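Local coordinates for protein MIP07328p (Drosophila melanogaster, PDB 6FKK) that probably acts as a repellent axon-guidance cue that binds semaphorin receptors, the chain here holding its extracellular sema and PSI domains, at residues K12-L17 / M441-L446; G413-F418 / T448-L453. One frame throughout, in Å; residues are numbered along the deposited sequence.

How the contacts relate
Starting from the N terminus, the segment 12-17, just ahead of strand 18-21, is the first to appear; its partner 441-446 follows more than 400 residues later, so contact 1 closes a loop spanning most of the sema domain. Contact 2 begins within that loop, at 413-418, but ends beyond it, at 448-453. The two therefore cross, their segments alternating along the chain. Strands 414-423 and 432-442 are antiparallel neighbours in one sheet, and Lys414 reaches Gln442 there, with the contact centres about 10 Å apart. Together the contacts tie this sheet to the next one, formed by strands 452-456, 461-465, 469-474 and the N-terminal strand 18-21.

Contact 1: K12-L17 / M441-L446; sequences KQDKVL and MQVLPL
Lys12 meets Gln442 with its backbone and Met441 with its side chain. Its carbonyl O accepts a hydrogen bond from Gln442 N (3.0 Å), while a bend at the end of the chain (chi4 52°) turns NZ back over the thioether, 3.3 Å from CG of Met441. At Gln13 the backbones form a single bridge with Gln442 in the parallel pattern. Gln13 swings CG opposite its own N (chi1 177°) and bends at chi2, which brings the amide across the backbone of Gln442 and Val443: NE2 makes a weak bond to Val443 O (2.8 Å), and OE1 sits beside CG of Gln442, whose own amide is committed elsewhere, OE1 to Lys414 and NE2 to Leu444 O. This pairing lies where the N-terminal segment of the sema beta-propeller passes the outermost strand of one blade before entering the next as strand 18-21. Asp14 N then bonds to Gln442 O at 2.8 Å, completing the bridge. The Asp14 carboxylate, buried here, rests against Met441 SD (3.7 Å from CG of Asp14), and CB of Asp14 lies alongside CG2 of Val443 at 4.0 Å. Val16 brings CG2 loosely up to Val443 O, its side chain also meeting Val471.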
loop_
_atom_site.group_PDB
_atom_site.type_symbol
_atom_site.label_atom_id
_atom_site.label_comp_id
_atom_site.label_asym_id
_atom_site.label_seq_id
_atom_site.Cartn_x
_atom_site.Cartn_y
_atom_site.Cartn_z
ATOM N N LYS A 12 13.359 -23.057 -2.125
ATOM C CA LYS A 12 13.082 -23.748 -0.873
ATOM C C LYS A 12 11.820 -23.200 -0.218
ATOM O O LYS A 12 11.528 -22.003 -0.294
ATOM C CB LYS A 12 14.273 -23.620 0.076
ATOM C CG LYS A 12 14.881 -22.229 0.130
ATOM C CD LYS A 12 15.982 -22.150 1.175
ATOM C CE LYS A 12 16.807 -20.883 1.013
ATOM N NZ LYS A 12 15.955 -19.664 0.965
ATOM N N GLN A 13 11.068 -24.092 0.426
ATOM C CA GLN A 13 9.845 -23.714 1.124
ATOM C C GLN A 13 10.179 -23.191 2.516
ATOM O O GLN A 13 10.986 -23.788 3.237
ATOM C CB GLN A 13 8.897 -24.910 1.223
ATOM C CG GLN A 13 7.620 -24.641 2.010
ATOM C CD GLN A 13 6.517 -24.036 1.161
ATOM O OE1 GLN A 13 6.400 -24.333 -0.029
ATOM N NE2 GLN A 13 5.699 -23.186 1.771
ATOM N N ASP A 14 9.552 -22.081 2.896
ATOM C CA ASP A 14 9.831 -21.455 4.179
ATOM C C ASP A 14 9.164 -22.229 5.312
ATOM O O ASP A 14 8.140 -22.892 5.127
ATOM C CB ASP A 14 9.356 -19.999 4.177
ATOM C CG ASP A 14 10.019 -19.165 5.260
ATOM O OD1 ASP A 14 10.743 -19.741 6.100
ATOM O OD2 ASP A 14 9.823 -17.930 5.267
ATOM N N LYS A 15 9.764 -22.139 6.497
ATOM C CA LYS A 15 9.278 -22.851 7.680
ATOM C C LYS A 15 8.006 -22.178 8.180
ATOM O O LYS A 15 8.056 -21.144 8.849
ATOM C CB LYS A 15 10.353 -22.870 8.762
ATOM C CG LYS A 15 9.962 -23.626 10.022
ATOM C CD LYS A 15 9.795 -25.113 9.751
ATOM C CE LYS A 15 9.435 -25.867 11.021
ATOM N NZ LYS A 15 9.268 -27.327 10.774
ATOM N N VAL A 16 6.855 -22.768 7.859
ATOM C CA VAL A 16 5.572 -22.208 8.275
ATOM C C VAL A 16 5.399 -22.412 9.774
ATOM O O VAL A 16 5.461 -23.541 10.275
ATOM C CB VAL A 16 4.417 -22.843 7.491
ATOM C CG1 VAL A 16 3.079 -22.444 8.100
ATOM C CG2 VAL A 16 4.484 -22.434 6.030
ATOM N N LEU A 17 5.177 -21.315 10.497
ATOM C CA LEU A 17 4.988 -21.370 11.942
ATOM C C LEU A 17 3.535 -21.645 12.318
ATOM O O LEU A 17 3.255 -22.556 13.104
ATOM C CB LEU A 17 5.465 -20.063 12.585
ATOM C CG LEU A 17 6.939 -19.699 12.386
ATOM C CD1 LEU A 17 7.297 -18.440 13.165
ATOM C CD2 LEU A 17 7.842 -20.859 12.783
ATOM N N MET A 441 11.878 -17.218 -0.752
ATOM C CA MET A 441 11.376 -18.533 -0.387
ATOM C C MET A 441 9.906 -18.663 -0.751
ATOM O O MET A 441 9.160 -17.679 -0.772
ATOM C CB MET A 441 11.555 -18.799 1.112
ATOM C CG MET A 441 12.942 -18.484 1.642
ATOM S SD MET A 441 13.192 -19.166 3.290
ATOM C CE MET A 441 14.721 -18.368 3.773
ATOM N N GLN A 442 9.498 -19.896 -1.036
ATOM C CA GLN A 442 8.094 -20.204 -1.271
ATOM C C GLN A 442 7.382 -20.307 0.073
ATOM O O GLN A 442 7.784 -21.095 0.935
ATOM C CB GLN A 442 7.961 -21.506 -2.057
ATOM C CG GLN A 442 6.552 -21.803 -2.529
ATOM C CD GLN A 442 6.132 -20.916 -3.681
ATOM O OE1 GLN A 442 6.915 -20.655 -4.595
ATOM N NE2 GLN A 442 4.892 -20.444 -3.645
ATOM N N VAL A 443 6.333 -19.509 0.257
ATOM C CA VAL A 443 5.565 -19.483 1.495
ATOM C C VAL A 443 4.203 -20.145 1.318
ATOM O O VAL A 443 3.842 -21.054 2.065
ATOM C CB VAL A 443 5.412 -18.039 2.021
ATOM C CG1 VAL A 443 4.419 -18.003 3.170
ATOM C CG2 VAL A 443 6.760 -17.494 2.459
ATOM N N LEU A 444 3.435 -19.693 0.341
ATOM C CA LEU A 444 2.120 -20.246 0.054
ATOM C C LEU A 444 2.241 -21.376 -0.955
ATOM O O LEU A 444 3.296 -21.571 -1.567
ATOM C CB LEU A 444 1.207 -19.140 -0.468
ATOM C CG LEU A 444 0.919 -17.968 0.471
ATOM C CD1 LEU A 444 -0.129 -17.047 -0.137
ATOM C CD2 LEU A 444 0.472 -18.473 1.832
ATOM N N PRO A 445 1.181 -22.168 -1.137
ATOM C CA PRO A 445 1.166 -23.125 -2.249
ATOM C C PRO A 445 1.466 -22.430 -3.570
ATOM O O PRO A 445 1.082 -21.279 -3.789
ATOM C CB PRO A 445 -0.259 -23.685 -2.211
ATOM C CG PRO A 445 -0.633 -23.605 -0.775
ATOM C CD PRO A 445 0.024 -22.355 -0.240
ATOM N N LEU A 446 2.152 -23.156 -4.459
ATOM C CA LEU A 446 2.748 -22.558 -5.653
ATOM C C LEU A 446 1.753 -21.768 -6.498
ATOM O O LEU A 446 2.169 -20.908 -7.283
ATOM C CB LEU A 446 3.398 -23.650 -6.508
ATOM C CG LEU A 446 4.332 -23.185 -7.629
ATOM C CD1 LEU A 446 5.609 -22.580 -7.062
ATOM C CD2 LEU A 446 4.649 -24.327 -8.579
#

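Contact 2: G413-F418 / T448-L453; sequences GKVTKF and TPIREL
Apolar packing centres on Ile450, whose CB points toward Gly413 and the strand that follows it. CG1 stands anti to the carbonyl carbon (chi1 -64°) and the chain runs on extended, which carries CD1 forward as the end that touches. CG1 lies over the backbone of Gly413, 3.9 Å from its CA. CD1 reaches past Gly413 C to the carbonyl O of Lys414 (3.2 Å) and meets CG2 of Val415 at 3.8 Å, the side chains of Ile450 and Val415 crossing at about a right angle. Val464 touches both of them, and Leu444 and Ala388 add to the apolar surroundings of Ile450. An alanine here keeps only CB, and the place filled by CG1 and CD1 against Val415 CG2 and the Gly413 backbone would probably be left as a gap.

No hydrogen bond joins the two segments. Gly413 N and Thr448 O are 3.4 Å apart, but the angle is too poor for one; Gly413 instead pairs through its backbone with Val443 and Leu444. CB of Lys414 points away from 448-453, and NZ bonds to Gln442 and Thr11, whereas Thr448 OG1 turns back to Pro445 O.

Further along, Arg451 and Glu452 both face Val465, a classic beta bulge. Side chains packed between neighbouring four-stranded antiparallel sheets, here the last two blades in the chain, are typical of the seven-bladed sema beta-propeller.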
loop_
_atom_site.group_PDB
_atom_site.type_symbol
_atom_site.label_atom_id
_atom_site.label_comp_id
_atom_site.label_asym_id
_atom_site.label_seq_id
_atom_site.Cartn_x
_atom_site.Cartn_y
_atom_site.Cartn_z
ATOM N N GLY A 413 3.285 -16.764 -4.773
ATOM C CA GLY A 413 3.329 -17.204 -3.396
ATOM C C GLY A 413 4.687 -17.090 -2.737
ATOM O O GLY A 413 4.862 -17.611 -1.628
ATOM N N LYS A 414 5.648 -16.435 -3.378
ATOM C CA LYS A 414 6.986 -16.281 -2.831
ATOM C C LYS A 414 7.108 -14.962 -2.079
ATOM O O LYS A 414 6.339 -14.022 -2.288
ATOM C CB LYS A 414 8.038 -16.343 -3.940
ATOM C CG LYS A 414 7.921 -17.542 -4.869
ATOM C CD LYS A 414 9.170 -17.690 -5.729
ATOM C CE LYS A 414 8.964 -18.706 -6.841
ATOM N NZ LYS A 414 8.460 -20.009 -6.325
ATOM N N VAL A 415 8.101 -14.904 -1.195
ATOM C CA VAL A 415 8.407 -13.707 -0.423
ATOM C C VAL A 415 9.886 -13.398 -0.595
ATOM O O VAL A 415 10.729 -14.295 -0.476
ATOM C CB VAL A 415 8.056 -13.881 1.066
ATOM C CG1 VAL A 415 8.555 -12.690 1.872
ATOM C CG2 VAL A 415 6.554 -14.059 1.238
ATOM N N THR A 416 10.201 -12.135 -0.873
ATOM C CA THR A 416 11.570 -11.694 -1.109
ATOM C C THR A 416 11.959 -10.662 -0.061
ATOM O O THR A 416 11.310 -9.617 0.057
ATOM C CB THR A 416 11.724 -11.108 -2.515
ATOM O OG1 THR A 416 11.489 -12.129 -3.492
ATOM C CG2 THR A 416 13.123 -10.543 -2.705
ATOM N N LYS A 417 13.010 -10.959 0.698
ATOM C CA LYS A 417 13.648 -9.991 1.579
ATOM C C LYS A 417 14.822 -9.354 0.851
ATOM O O LYS A 417 15.563 -10.038 0.138
ATOM C CB LYS A 417 14.157 -10.650 2.863
ATOM C CG LYS A 417 13.136 -11.426 3.670
ATOM C CD LYS A 417 13.841 -12.162 4.805
ATOM C CE LYS A 417 12.863 -12.788 5.787
ATOM N NZ LYS A 417 11.945 -13.768 5.145
ATOM N N PHE A 418 14.999 -8.048 1.038
ATOM C CA PHE A 418 16.169 -7.380 0.484
ATOM C C PHE A 418 16.389 -6.054 1.194
ATOM O O PHE A 418 15.462 -5.463 1.756
ATOM C CB PHE A 418 16.043 -7.164 -1.031
ATOM C CG PHE A 418 15.065 -6.088 -1.423
ATOM C CD1 PHE A 418 13.729 -6.388 -1.632
ATOM C CD2 PHE A 418 15.489 -4.781 -1.611
ATOM C CE1 PHE A 418 12.833 -5.403 -2.002
ATOM C CE2 PHE A 418 14.597 -3.792 -1.979
ATOM C CZ PHE A 418 13.268 -4.104 -2.175
ATOM N N THR A 448 -1.249 -20.096 -5.188
ATOM C CA THR A 448 -1.977 -19.041 -4.497
ATOM C C THR A 448 -1.186 -17.732 -4.502
ATOM O O THR A 448 0.025 -17.733 -4.256
ATOM C CB THR A 448 -2.282 -19.457 -3.058
ATOM O OG1 THR A 448 -1.090 -19.954 -2.441
ATOM C CG2 THR A 448 -3.351 -20.544 -3.031
ATOM N N PRO A 449 -1.839 -16.608 -4.787
ATOM C CA PRO A 449 -1.162 -15.309 -4.756
ATOM C C PRO A 449 -1.219 -14.661 -3.378
ATOM O O PRO A 449 -2.075 -14.965 -2.545
ATOM C CB PRO A 449 -1.956 -14.474 -5.776
ATOM C CG PRO A 449 -2.961 -15.427 -6.408
ATOM C CD PRO A 449 -3.166 -16.510 -5.406
ATOM N N ILE A 450 -0.287 -13.736 -3.161
ATOM C CA ILE A 450 -0.138 -13.040 -1.888
ATOM C C ILE A 450 -0.832 -11.687 -1.992
ATOM O O ILE A 450 -0.450 -10.844 -2.814
ATOM C CB ILE A 450 1.343 -12.877 -1.511
ATOM C CG1 ILE A 450 1.983 -14.248 -1.284
ATOM C CG2 ILE A 450 1.494 -11.998 -0.279
ATOM C CD1 ILE A 450 3.442 -14.185 -0.908
ATOM N N ARG A 451 -1.846 -11.474 -1.153
ATOM C CA ARG A 451 -2.637 -10.249 -1.190
ATOM C C ARG A 451 -2.041 -9.146 -0.319
ATOM O O ARG A 451 -1.949 -7.993 -0.754
ATOM C CB ARG A 451 -4.076 -10.549 -0.756
ATOM C CG ARG A 451 -4.822 -11.495 -1.688
ATOM C CD ARG A 451 -5.161 -10.820 -3.007
ATOM N NE ARG A 451 -5.949 -11.686 -3.880
ATOM C CZ ARG A 451 -5.460 -12.331 -4.934
ATOM N NH1 ARG A 451 -4.180 -12.205 -5.255
ATOM N NH2 ARG A 451 -6.250 -13.097 -5.674
ATOM N N GLU A 452 -1.635 -9.473 0.906
ATOM C CA GLU A 452 -1.107 -8.483 1.833
ATOM C C GLU A 452 0.007 -9.101 2.668
ATOM O O GLU A 452 0.164 -10.323 2.729
ATOM C CB GLU A 452 -2.204 -7.927 2.751
ATOM C CG GLU A 452 -3.129 -6.919 2.089
ATOM C CD GLU A 452 -4.416 -6.719 2.865
ATOM O OE1 GLU A 452 -4.938 -7.713 3.412
ATOM O OE2 GLU A 452 -4.905 -5.571 2.930
ATOM N N LEU A 453 0.781 -8.231 3.317
ATOM C CA LEU A 453 1.843 -8.636 4.230
ATOM C C LEU A 453 1.763 -7.785 5.487
ATOM O O LEU A 453 1.691 -6.555 5.403
ATOM C CB LEU A 453 3.227 -8.492 3.588
ATOM C CG LEU A 453 3.566 -9.425 2.425
ATOM C CD1 LEU A 453 4.989 -9.181 1.945
ATOM C CD2 LEU A 453 3.374 -10.876 2.832
#